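Cephalosporin acylase (Bacillus halodurans, PDB 2NLZ) probably acts as an N-terminal nucleophile hydrolase of the gamma-glutamyltranspeptidase family, removing acyl side chains from cephalosporin-type substrates by amide hydrolysis. Local coordinates at residues N66-D71 with Q202-T207; I115-P120 with S383-P388; K164-R169 with Q180-T185; D226-F231 with T390-Q395. The protein carries 1 engineered substitution. One frame throughout, in Å; residues are numbered along the deposited sequence.

Contact 1 (N66-D71 with Q202-T207)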
loop_
_atom_site.group_PDB
_atom_site.type_symbol
_atom_site.label_atom_id
_atom_site.label_comp_id
_atom_site.label_asym_id
_atom_site.label_seq_id
_atom_site.Cartn_x
_atom_site.Cartn_y
_atom_site.Cartn_z
ATOM N N ASN D 66 0.888 31.227 -15.563
ATOM C CA ASN D 66 1.933 32.185 -15.765
ATOM C C ASN D 66 1.644 33.119 -16.907
ATOM O O ASN D 66 0.715 32.890 -17.671
ATOM C CB ASN D 66 3.179 31.397 -16.122
ATOM C CG ASN D 66 4.397 32.063 -15.683
ATOM O OD1 ASN D 66 5.475 31.763 -16.163
ATOM N ND2 ASN D 66 4.250 32.999 -14.757
ATOM N N GLY D 67 2.461 34.159 -17.041
ATOM C CA GLY D 67 2.418 35.043 -18.198
ATOM C C GLY D 67 3.470 36.128 -18.116
ATOM O O GLY D 67 4.108 36.321 -17.081
ATOM N N ILE D 68 3.654 36.842 -19.219
ATOM C CA ILE D 68 4.526 38.008 -19.231
ATOM C C ILE D 68 3.848 39.111 -18.429
ATOM O O ILE D 68 4.508 39.942 -17.810
ATOM C CB ILE D 68 4.815 38.468 -20.669
ATOM C CG1 ILE D 68 5.074 37.235 -21.544
ATOM C CG2 ILE D 68 5.964 39.490 -20.700
ATOM C CD1 ILE D 68 5.911 37.468 -22.762
ATOM N N GLY D 69 2.521 39.086 -18.420
ATOM C CA GLY D 69 1.735 39.994 -17.593
ATOM C C GLY D 69 1.563 39.567 -16.143
ATOM O O GLY D 69 0.587 39.955 -15.494
ATOM N N SER D 70 2.514 38.780 -15.635
ATOM C CA SER D 70 2.512 38.344 -14.235
ATOM C C SER D 70 3.178 39.369 -13.348
ATOM O O SER D 70 3.814 40.296 -13.842
ATOM C CB SER D 70 3.275 37.025 -14.099
ATOM O OG SER D 70 2.556 35.943 -14.670
ATOM N N ASP D 71 3.033 39.217 -12.038
ATOM C CA ASP D 71 4.063 39.769 -11.154
ATOM C C ASP D 71 4.893 38.655 -10.519
ATOM O O ASP D 71 4.549 37.480 -10.667
ATOM C CB ASP D 71 3.576 40.856 -10.162
ATOM C CG ASP D 71 2.258 40.552 -9.525
ATOM O OD1 ASP D 71 1.548 41.528 -9.219
ATOM O OD2 ASP D 71 1.929 39.367 -9.324
ATOM N N GLN D 202 4.462 33.694 -31.819
ATOM C CA GLN D 202 5.321 34.761 -32.325
ATOM C C GLN D 202 5.195 36.005 -31.463
ATOM O O GLN D 202 6.160 36.745 -31.293
ATOM C CB GLN D 202 5.001 35.106 -33.783
ATOM C CG GLN D 202 6.063 34.670 -34.789
ATOM C CD GLN D 202 7.425 35.348 -34.589
ATOM O OE1 GLN D 202 7.529 36.413 -33.966
ATOM N NE2 GLN D 202 8.474 34.734 -35.133
ATOM N N GLY D 203 3.999 36.216 -30.923
ATOM C CA GLY D 203 3.747 37.311 -30.010
ATOM C C GLY D 203 4.693 37.265 -28.827
ATOM O O GLY D 203 5.412 38.233 -28.563
ATOM N N HIS D 204 4.700 36.126 -28.136
ATOM C CA HIS D 204 5.569 35.907 -26.981
ATOM C C HIS D 204 7.036 36.162 -27.298
ATOM O O HIS D 204 7.736 36.802 -26.519
ATOM C CB HIS D 204 5.406 34.488 -26.446
ATOM C CG HIS D 204 4.228 34.313 -25.539
ATOM N ND1 HIS D 204 2.931 34.297 -25.998
ATOM C CD2 HIS D 204 4.156 34.126 -24.201
ATOM C CE1 HIS D 204 2.110 34.107 -24.981
ATOM N NE2 HIS D 204 2.828 34.007 -23.878
ATOM N N ALA D 205 7.485 35.668 -28.450
ATOM C CA ALA D 205 8.849 35.894 -28.913
ATOM C C ALA D 205 9.184 37.381 -29.086
ATOM O O ALA D 205 10.205 37.847 -28.566
ATOM C CB ALA D 205 9.083 35.153 -30.199
ATOM N N ASP D 206 8.316 38.104 -29.804
ATOM C CA ASP D 206 8.500 39.530 -30.102
ATOM C C ASP D 206 8.630 40.371 -28.841
ATOM O O ASP D 206 9.549 41.191 -28.708
ATOM C CB ASP D 206 7.337 40.063 -30.952
ATOM C CG ASP D 206 7.342 39.510 -32.370
ATOM O OD1 ASP D 206 8.403 39.038 -32.829
ATOM O OD2 ASP D 206 6.278 39.545 -33.025
ATOM N N THR D 207 7.709 40.150 -27.913
ATOM C CA THR D 207 7.681 40.943 -26.699
ATOM C C THR D 207 8.838 40.599 -25.752
ATOM O O THR D 207 9.404 41.492 -25.113
ATOM C CB THR D 207 6.301 40.898 -26.004
ATOM O OG1 THR D 207 6.364 41.607 -24.768
ATOM C CG2 THR D 207 5.902 39.507 -25.719
#
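Ile68 meets the first turns of helix 202-212 with the end of its side chain. Its CD1 comes tip to tip with the methyl of Thr207, CD1 to CG2 being 3.6 Å, and lies 4.0 Å from CD2 of the His204 imidazole. The Ile68 chain is close to extended (chi2 -155°), which carries CD1 out to the helix, while CG1 trails behind, 4.2 Å from His204 CD2. Isoleucine suits the place because a long apolar branch bridges two backbones whose nearest CA atoms, those of Ile68 and His204, are 8.1 Å apart. Thr207 offers carbon here rather than its hydroxyl. His204 does likewise, presenting a ring carbon while its ND1 is engaged by the hydroxyl of Ser201. Farther out, Leu208 and Ile211 of the same helix, and Thr59 of helix 47-61, also touch Ile68. Its backbone is shaped by the turn that carries it, with a weak bond of 3.3 Å from Ser70 N to Gly67 O, and Gly69 is tied to the backbone of Gln395. The motif is a type I beta turn, Gly67 to Ser70, with Ile68 at its second position, joining helix 47-61 to strand 71-78 and resting on the buried face of helix 202-212.

Contact 2 (I115-P120 with S383-P388)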
loop_
_atom_site.group_PDB
_atom_site.type_symbol
_atom_site.label_atom_id
_atom_site.label_comp_id
_atom_site.label_asym_id
_atom_site.label_seq_id
_atom_site.Cartn_x
_atom_site.Cartn_y
_atom_site.Cartn_z
ATOM N N ILE D 115 -11.047 44.602 -15.319
ATOM C CA ILE D 115 -11.234 45.173 -13.986
ATOM C C ILE D 115 -10.240 44.699 -12.897
ATOM O O ILE D 115 -9.692 45.537 -12.181
ATOM C CB ILE D 115 -12.714 45.066 -13.538
ATOM C CG1 ILE D 115 -13.611 45.790 -14.545
ATOM C CG2 ILE D 115 -12.920 45.662 -12.152
ATOM C CD1 ILE D 115 -14.857 45.021 -14.936
ATOM N N PRO D 116 -9.969 43.375 -12.790
ATOM C CA PRO D 116 -9.055 42.920 -11.730
ATOM C C PRO D 116 -7.564 42.977 -12.077
ATOM O O PRO D 116 -6.744 42.460 -11.322
ATOM C CB PRO D 116 -9.459 41.456 -11.552
ATOM C CG PRO D 116 -9.819 41.036 -12.930
ATOM C CD PRO D 116 -10.466 42.234 -13.581
ATOM N N VAL D 117 -7.221 43.581 -13.210
ATOM C CA VAL D 117 -5.827 43.682 -13.641
ATOM C C VAL D 117 -5.056 44.764 -12.874
ATOM O O VAL D 117 -5.433 45.934 -12.898
ATOM C CB VAL D 117 -5.736 43.978 -15.148
ATOM C CG1 VAL D 117 -4.281 44.032 -15.593
ATOM C CG2 VAL D 117 -6.514 42.935 -15.951
ATOM N N THR D 118 -3.987 44.357 -12.192
ATOM C CA THR D 118 -3.026 45.288 -11.591
ATOM C C THR D 118 -1.766 45.324 -12.456
ATOM O O THR D 118 -1.609 44.466 -13.326
ATOM C CB THR D 118 -2.664 44.871 -10.149
ATOM O OG1 THR D 118 -2.011 43.591 -10.145
ATOM C CG2 THR D 118 -3.912 44.808 -9.311
ATOM N N VAL D 119 -0.867 46.284 -12.231
ATOM C CA VAL D 119 0.332 46.358 -13.081
ATOM C C VAL D 119 1.195 45.106 -12.934
ATOM O O VAL D 119 1.523 44.699 -11.818
ATOM C CB VAL D 119 1.178 47.690 -12.946
ATOM C CG1 VAL D 119 0.338 48.890 -13.307
ATOM C CG2 VAL D 119 1.762 47.881 -11.567
ATOM N N PRO D 120 1.489 44.447 -14.070
ATOM C CA PRO D 120 2.374 43.294 -14.100
ATOM C C PRO D 120 3.779 43.681 -13.673
ATOM O O PRO D 120 4.444 44.431 -14.378
ATOM C CB PRO D 120 2.380 42.897 -15.580
ATOM C CG PRO D 120 1.155 43.475 -16.143
ATOM C CD PRO D 120 0.952 44.754 -15.406
ATOM N N SER D 383 -6.487 37.194 -16.066
ATOM C CA SER D 383 -7.712 37.947 -16.320
ATOM C C SER D 383 -8.408 37.572 -17.620
ATOM O O SER D 383 -9.573 37.889 -17.809
ATOM C CB SER D 383 -7.402 39.445 -16.316
ATOM O OG SER D 383 -6.485 39.794 -17.343
ATOM N N GLY D 384 -7.683 36.918 -18.516
ATOM C CA GLY D 384 -8.184 36.637 -19.856
ATOM C C GLY D 384 -7.881 37.742 -20.850
ATOM O O GLY D 384 -8.021 37.564 -22.070
ATOM N N VAL D 385 -7.465 38.890 -20.326
ATOM C CA VAL D 385 -7.029 39.982 -21.163
ATOM C C VAL D 385 -5.651 39.664 -21.700
ATOM O O VAL D 385 -4.690 39.534 -20.946
ATOM C CB VAL D 385 -7.000 41.305 -20.397
ATOM C CG1 VAL D 385 -6.592 42.453 -21.320
ATOM C CG2 VAL D 385 -8.356 41.574 -19.803
ATOM N N VAL D 386 -5.570 39.494 -23.009
ATOM C CA VAL D 386 -4.290 39.370 -23.669
ATOM C C VAL D 386 -4.185 40.540 -24.628
ATOM O O VAL D 386 -5.063 40.723 -25.469
ATOM C CB VAL D 386 -4.166 38.037 -24.426
ATOM C CG1 VAL D 386 -2.835 37.962 -25.160
ATOM C CG2 VAL D 386 -4.298 36.862 -23.467
ATOM N N VAL D 387 -3.142 41.354 -24.469
ATOM C CA VAL D 387 -2.896 42.482 -25.369
ATOM C C VAL D 387 -2.574 41.872 -26.725
ATOM O O VAL D 387 -1.673 41.052 -26.825
ATOM C CB VAL D 387 -1.754 43.384 -24.850
ATOM C CG1 VAL D 387 -1.512 44.561 -25.787
ATOM C CG2 VAL D 387 -2.068 43.887 -23.447
ATOM N N PRO D 388 -3.347 42.235 -27.762
ATOM C CA PRO D 388 -3.361 41.514 -29.037
ATOM C C PRO D 388 -2.004 41.463 -29.736
ATOM O O PRO D 388 -1.259 42.454 -29.745
ATOM C CB PRO D 388 -4.368 42.309 -29.877
ATOM C CG PRO D 388 -4.429 43.656 -29.238
ATOM C CD PRO D 388 -4.264 43.385 -27.785
#
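Ser383 OG, against which the CG2 methyl of Val117 packs, is gripped by two backbone groups. It accepts from Val385 N at 3.3 Å, with an N-H...O angle of 152°, and it donates to the carbonyl of Met394. The first of these bonds makes an ST turn: the hydroxyl lies between the backbone N and the carbonyl carbon (chi1 62°), from where it can reach the amide two residues on. Serine suits a buried bend of this kind, since a short hydroxyl can both accept and donate there. Gly384, in the middle of the turn, has a phi of 89°, a conformation that brings the CB position up against the carbonyl O of Ser383, so glycine fits. Across the contact the remaining packing is carbon on carbon. Val117 CG2 lies 3.6 Å from Ser383 CB and also approaches Val385 CG2 at 4.5 Å, while Pro116 CG closes on Ser383 CB from 4.5 Å. Small branched or cyclic side chains fill such a buried place without adding polar groups. Phe232 of helix 223-234 lies against both Val117 and Val385, Val386 leans on helix 180-186, Val119 meets helix 241-245, and the short, weakly bonded strand 386-387 runs antiparallel to 392-393.

Contact 3 (K164-R169 with Q180-T185)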
loop_
_atom_site.group_PDB
_atom_site.type_symbol
_atom_site.label_atom_id
_atom_site.label_comp_id
_atom_site.label_asym_id
_atom_site.label_seq_id
_atom_site.Cartn_x
_atom_site.Cartn_y
_atom_site.Cartn_z
ATOM N N LYS D 164 -6.971 22.662 -21.664
ATOM C CA LYS D 164 -8.296 22.283 -22.149
ATOM C C LYS D 164 -9.378 22.735 -21.205
ATOM O O LYS D 164 -10.415 23.197 -21.654
ATOM C CB LYS D 164 -8.420 20.780 -22.373
ATOM C CG LYS D 164 -8.123 20.340 -23.793
ATOM C CD LYS D 164 -8.996 19.156 -24.173
ATOM C CE LYS D 164 -10.463 19.547 -24.190
ATOM N NZ LYS D 164 -11.329 18.375 -23.947
ATOM N N ALA D 165 -9.126 22.599 -19.902
ATOM C CA ALA D 165 -10.061 23.034 -18.863
ATOM C C ALA D 165 -10.310 24.530 -18.950
ATOM O O ALA D 165 -11.443 24.989 -18.805
ATOM C CB ALA D 165 -9.540 22.666 -17.482
ATOM N N ALA D 166 -9.239 25.277 -19.205
ATOM C CA ALA D 166 -9.327 26.722 -19.370
ATOM C C ALA D 166 -10.077 27.089 -20.635
ATOM O O ALA D 166 -10.760 28.098 -20.660
ATOM C CB ALA D 166 -7.949 27.357 -19.370
ATOM N N TYR D 167 -9.949 26.275 -21.678
ATOM C CA TYR D 167 -10.709 26.498 -22.907
ATOM C C TYR D 167 -12.199 26.168 -22.725
ATOM O O TYR D 167 -13.054 27.015 -22.997
ATOM C CB TYR D 167 -10.120 25.714 -24.091
ATOM C CG TYR D 167 -10.879 25.933 -25.385
ATOM C CD1 TYR D 167 -11.759 24.970 -25.879
ATOM C CD2 TYR D 167 -10.741 27.116 -26.102
ATOM C CE1 TYR D 167 -12.473 25.176 -27.061
ATOM C CE2 TYR D 167 -11.447 27.330 -27.289
ATOM C CZ TYR D 167 -12.309 26.358 -27.759
ATOM O OH TYR D 167 -13.002 26.575 -28.927
ATOM N N ASP D 168 -12.488 24.950 -22.258
ATOM C CA ASP D 168 -13.859 24.418 -22.156
ATOM C C ASP D 168 -14.774 25.233 -21.253
ATOM O O ASP D 168 -15.954 25.434 -21.572
ATOM C CB ASP D 168 -13.856 22.956 -21.680
ATOM C CG ASP D 168 -13.470 21.972 -22.778
ATOM O OD1 ASP D 168 -13.545 22.328 -23.973
ATOM O OD2 ASP D 168 -13.095 20.832 -22.435
ATOM N N ARG D 169 -14.235 25.691 -20.127
ATOM C CA ARG D 169 -15.000 26.506 -19.191
ATOM C C ARG D 169 -15.243 27.902 -19.764
ATOM O O ARG D 169 -16.287 28.527 -19.542
ATOM C CB ARG D 169 -14.269 26.603 -17.845
ATOM C CG ARG D 169 -14.815 27.692 -16.926
ATOM C CD ARG D 169 -14.891 27.249 -15.475
ATOM N NE ARG D 169 -13.856 27.865 -14.653
ATOM C CZ ARG D 169 -13.945 29.079 -14.120
ATOM N NH1 ARG D 169 -15.021 29.832 -14.321
ATOM N NH2 ARG D 169 -12.952 29.548 -13.383
ATOM N N GLN D 180 -10.992 37.905 -27.116
ATOM C CA GLN D 180 -10.620 37.378 -28.424
ATOM C C GLN D 180 -9.113 37.123 -28.592
ATOM O O GLN D 180 -8.742 36.058 -29.081
ATOM C CB GLN D 180 -11.182 38.250 -29.558
ATOM C CG GLN D 180 -11.105 37.616 -30.949
ATOM C CD GLN D 180 -11.902 36.329 -31.055
ATOM O OE1 GLN D 180 -13.023 36.236 -30.555
ATOM N NE2 GLN D 180 -11.329 35.332 -31.715
ATOM N N PRO D 181 -8.241 38.084 -28.193
ATOM C CA PRO D 181 -6.820 37.808 -28.387
ATOM C C PRO D 181 -6.309 36.603 -27.601
ATOM O O PRO D 181 -5.335 35.979 -28.022
ATOM C CB PRO D 181 -6.145 39.091 -27.899
ATOM C CG PRO D 181 -7.181 40.130 -28.014
ATOM C CD PRO D 181 -8.430 39.428 -27.620
ATOM N N TRP D 182 -6.965 36.282 -26.488
ATOM C CA TRP D 182 -6.670 35.062 -25.736
ATOM C C TRP D 182 -6.934 33.817 -26.573
ATOM O O TRP D 182 -6.122 32.890 -26.593
ATOM C CB TRP D 182 -7.495 34.998 -24.448
ATOM C CG TRP D 182 -7.090 33.872 -23.532
ATOM C CD1 TRP D 182 -6.247 33.955 -22.462
ATOM C CD2 TRP D 182 -7.509 32.497 -23.603
ATOM N NE1 TRP D 182 -6.112 32.725 -21.865
ATOM C CE2 TRP D 182 -6.872 31.812 -22.544
ATOM C CE3 TRP D 182 -8.361 31.779 -24.455
ATOM C CZ2 TRP D 182 -7.059 30.449 -22.318
ATOM C CZ3 TRP D 182 -8.542 30.425 -24.230
ATOM C CH2 TRP D 182 -7.894 29.774 -23.172
ATOM N N PHE D 183 -8.080 33.786 -27.242
ATOM C CA PHE D 183 -8.401 32.687 -28.135
ATOM C C PHE D 183 -7.475 32.661 -29.348
ATOM O O PHE D 183 -7.149 31.594 -29.848
ATOM C CB PHE D 183 -9.863 32.757 -28.587
ATOM C CG PHE D 183 -10.854 32.467 -27.491
ATOM C CD1 PHE D 183 -11.152 31.159 -27.135
ATOM C CD2 PHE D 183 -11.491 33.500 -26.822
ATOM C CE1 PHE D 183 -12.059 30.891 -26.123
ATOM C CE2 PHE D 183 -12.403 33.241 -25.811
ATOM C CZ PHE D 183 -12.687 31.933 -25.462
ATOM N N ASP D 184 -7.051 33.830 -29.822
ATOM C CA ASP D 184 -6.149 33.898 -30.970
ATOM C C ASP D 184 -4.748 33.391 -30.613
ATOM O O ASP D 184 -4.102 32.722 -31.425
ATOM C CB ASP D 184 -6.078 35.323 -31.524
ATOM C CG ASP D 184 -7.377 35.766 -32.168
ATOM O OD1 ASP D 184 -8.202 34.904 -32.542
ATOM O OD2 ASP D 184 -7.566 36.990 -32.303
ATOM N N THR D 185 -4.311 33.704 -29.391
ATOM C CA THR D 185 -2.989 33.349 -28.884
ATOM C C THR D 185 -2.901 31.919 -28.336
ATOM O O THR D 185 -1.984 31.181 -28.682
ATOM C CB THR D 185 -2.565 34.319 -27.770
ATOM O OG1 THR D 185 -2.610 35.655 -28.270
ATOM C CG2 THR D 185 -1.164 34.006 -27.250
#
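Aromatic packing carries this contact, led by Tyr167 and Phe183. Their side chains cross at about a right angle, and Tyr167 CE2 comes in at the rim of the Phe183 ring, near its plane, 3.8 Å from Phe183 CE1. Tyr167 CG stands anti to the backbone N (chi1 -179°), which swings the ring from the flank of its helix toward the partner helix. Trp182 adds the second aromatic surface: its CZ3 lies at the edge of the Tyr167 ring, 4.4 Å from Tyr167 CD2, while its CE3 sits over one face of Phe183, toward the rim. Lys171 makes a cation-pi contact with Phe183, and Phe381 and Trp174 each meet Trp182 edge-to-face.

Aliphatic and backbone contacts are fewer. Ala166 CB is 4.4 Å from Trp182 CZ2, and Trp182 CH2 lies 4.2 Å from Ala166 O; a small side chain suits the spot because the wide indole must come close to the helix backbone. The two helices, 157-173 and 180-186, are consecutive and joined by a short connection, their segments crossing at 139° with axes 12.2 Å apart, a spacing that large rings bridge.

The side-chain polar bonds described here lie within one helix or the other. Gln180 NE2 gives a bond of 3.3 Å to Asp184 OD1, reaching it from above the carboxylate plane. Pro181 O takes two donors from opposite faces, Thr185 N and, at 2.8 Å, Thr185 OG1. On the other helix Lys164 NZ makes a long salt bridge of 3.4 Å to Asp168 OD2, one helical turn on, at the exposed surface.

Contact 4 (D226-F231 with T390-Q395)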
loop_
_atom_site.group_PDB
_atom_site.type_symbol
_atom_site.label_atom_id
_atom_site.label_comp_id
_atom_site.label_asym_id
_atom_site.label_seq_id
_atom_site.Cartn_x
_atom_site.Cartn_y
_atom_site.Cartn_z
ATOM N N ASP D 226 2.595 51.394 -24.409
ATOM C CA ASP D 226 1.608 52.069 -25.253
ATOM C C ASP D 226 0.563 51.107 -25.818
ATOM O O ASP D 226 -0.619 51.448 -25.889
ATOM C CB ASP D 226 2.292 52.822 -26.395
ATOM C CG ASP D 226 3.092 54.012 -25.914
ATOM O OD1 ASP D 226 3.975 54.460 -26.664
ATOM O OD2 ASP D 226 2.850 54.506 -24.795
ATOM N N GLN D 227 1.002 49.913 -26.219
ATOM C CA GLN D 227 0.096 48.888 -26.742
ATOM C C GLN D 227 -0.827 48.347 -25.667
ATOM O O GLN D 227 -1.986 48.033 -25.936
ATOM C CB GLN D 227 0.881 47.733 -27.342
ATOM C CG GLN D 227 1.492 48.038 -28.681
ATOM C CD GLN D 227 2.035 46.800 -29.360
ATOM O OE1 GLN D 227 3.204 46.753 -29.738
ATOM N NE2 GLN D 227 1.191 45.784 -29.512
ATOM N N ILE D 228 -0.292 48.228 -24.454
ATOM C CA ILE D 228 -1.049 47.777 -23.295
ATOM C C ILE D 228 -2.088 48.827 -22.924
ATOM O O ILE D 228 -3.255 48.500 -22.733
ATOM C CB ILE D 228 -0.124 47.487 -22.081
ATOM C CG1 ILE D 228 0.745 46.261 -22.341
ATOM C CG2 ILE D 228 -0.933 47.243 -20.825
ATOM C CD1 ILE D 228 1.926 46.160 -21.407
ATOM N N HIS D 229 -1.659 50.085 -22.848
ATOM C CA HIS D 229 -2.545 51.199 -22.504
ATOM C C HIS D 229 -3.700 51.346 -23.491
ATOM O O HIS D 229 -4.837 51.586 -23.081
ATOM C CB HIS D 229 -1.754 52.512 -22.401
ATOM C CG HIS D 229 -2.611 53.740 -22.304
ATOM N ND1 HIS D 229 -3.179 54.159 -21.121
ATOM C CD2 HIS D 229 -2.995 54.637 -23.243
ATOM C CE1 HIS D 229 -3.878 55.259 -21.336
ATOM N NE2 HIS D 229 -3.784 55.569 -22.616
ATOM N N ALA D 230 -3.399 51.178 -24.779
ATOM C CA ALA D 230 -4.367 51.398 -25.847
ATOM C C ALA D 230 -5.474 50.359 -25.820
ATOM O O ALA D 230 -6.639 50.687 -26.032
ATOM C CB ALA D 230 -3.677 51.410 -27.209
ATOM N N PHE D 231 -5.109 49.110 -25.555
ATOM C CA PHE D 231 -6.086 48.024 -25.524
ATOM C C PHE D 231 -7.035 48.125 -24.319
ATOM O O PHE D 231 -8.223 47.792 -24.419
ATOM C CB PHE D 231 -5.387 46.662 -25.546
ATOM C CG PHE D 231 -6.334 45.503 -25.698
ATOM C CD1 PHE D 231 -6.927 45.223 -26.926
ATOM C CD2 PHE D 231 -6.645 44.697 -24.616
ATOM C CE1 PHE D 231 -7.798 44.155 -27.075
ATOM C CE2 PHE D 231 -7.523 43.640 -24.756
ATOM C CZ PHE D 231 -8.098 43.368 -25.992
ATOM N N THR D 390 0.763 40.326 -28.949
ATOM C CA THR D 390 1.972 40.381 -28.140
ATOM C C THR D 390 2.119 39.226 -27.166
ATOM O O THR D 390 3.198 38.999 -26.646
ATOM C CB THR D 390 2.135 41.719 -27.399
ATOM O OG1 THR D 390 3.369 41.710 -26.672
ATOM C CG2 THR D 390 1.033 41.921 -26.438
ATOM N N GLY D 391 1.040 38.496 -26.919
ATOM C CA GLY D 391 1.101 37.343 -26.024
ATOM C C GLY D 391 1.288 37.697 -24.560
ATOM O O GLY D 391 1.751 36.874 -23.762
ATOM N N ILE D 392 0.943 38.930 -24.198
ATOM C CA ILE D 392 0.989 39.320 -22.796
ATOM C C ILE D 392 -0.357 38.968 -22.178
ATOM O O ILE D 392 -1.350 39.680 -22.356
ATOM C CB ILE D 392 1.315 40.821 -22.606
ATOM C CG1 ILE D 392 2.631 41.180 -23.307
ATOM C CG2 ILE D 392 1.403 41.167 -21.123
ATOM C CD1 ILE D 392 2.904 42.666 -23.399
ATOM N N ALA D 393 -0.398 37.835 -21.492
ATOM C CA ALA D 393 -1.575 37.485 -20.733
ATOM C C ALA D 393 -1.521 38.226 -19.404
ATOM O O ALA D 393 -0.622 38.002 -18.587
ATOM C CB ALA D 393 -1.629 36.001 -20.512
ATOM N N MET D 394 -2.482 39.117 -19.201
ATOM C CA MET D 394 -2.504 39.961 -18.014
ATOM C C MET D 394 -3.045 39.217 -16.810
ATOM O O MET D 394 -4.030 38.485 -16.906
ATOM C CB MET D 394 -3.321 41.223 -18.270
ATOM C CG MET D 394 -2.802 42.042 -19.442
ATOM S SD MET D 394 -1.198 42.812 -19.136
ATOM C CE MET D 394 -1.697 44.269 -18.209
ATOM N N GLN D 395 -2.386 39.407 -15.674
ATOM C CA GLN D 395 -2.801 38.809 -14.407
ATOM C C GLN D 395 -4.160 39.314 -13.912
ATOM O O GLN D 395 -4.629 40.374 -14.327
ATOM C CB GLN D 395 -1.738 39.091 -13.344
ATOM C CG GLN D 395 -1.524 40.563 -13.028
ATOM C CD GLN D 395 -0.541 40.761 -11.903
ATOM O OE1 GLN D 395 -0.185 39.802 -11.224
ATOM N NE2 GLN D 395 -0.093 42.001 -11.695
#
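Ile228, which meets Ile392 and Met394 across the contact, comes after two polar residues on the helix. Asp226, exposed, lies beside Lys241, and its carbonyl O receives Ala230 N at 3.0 Å, as in any helical turn. Gln227 points its first side-chain bond toward segment 390-395. Ile228 itself uses both branches. Its CD1 lies 4.1 Å from Ile392 CD1, the two side chains crossing at about a right angle, and its CG2 lies 4.0 Å from Met394 CE. With CG1 beside the backbone N and CG2 anti to it (chi1 -69°), the branches diverge to separate partners, which is why a beta-branched residue suits a helix face laid over two side chains at once. Met394 answers with a flexible chain, bent at both chi2 (-68°) and chi3 (-82°), so that its terminal methyl, rather than its sulfur, makes the nearest approach. Leu239 and Leu244 also touch Ile228, as does Val387 of strand 386-387, and extend the apolar cluster. Next, His229 touches Lys241 and Ala230 is exposed. Phe231 closes the segment in a buried position against Pro388, and its carbonyl O accepts from His235 ND1.

On the other segment, Ile392 and Met394 point to the helix while Ala393 between them does not, the alternation of an extended chain. Gly391 just before has a positive phi, readily taken by glycine at a bend. The motif is a short, weakly bonded antiparallel beta hairpin, strands 386-387 and 392-393, with the apolar face of amphipathic helix 223-234 packed against it.

Contacts 1, 2 and 4 are buried, while contact 3 is partly exposed. Contacts 2 and 4 involve the two arms of one weakly bonded hairpin, contact 2 at the approach to 386-387, and their centres are about 7 Å apart. Contact 1 joins them through segment 66-71, where Gly69 bonds to Gln395 and packs on Pro120. Contact 3 meets the hairpin from another helix, Pro181 and Trp182 lying against Val386. Chemistry follows place: contact 1 sets an isoleucine against an imidazole and a threonine methyl, contact 4 is wholly apolar, contact 2 adds a buried hydroxyl holding a turn, and contact 3 combines rings meeting edge-on and crosswise with polar bonds, one a weak salt bridge, confined to single helices.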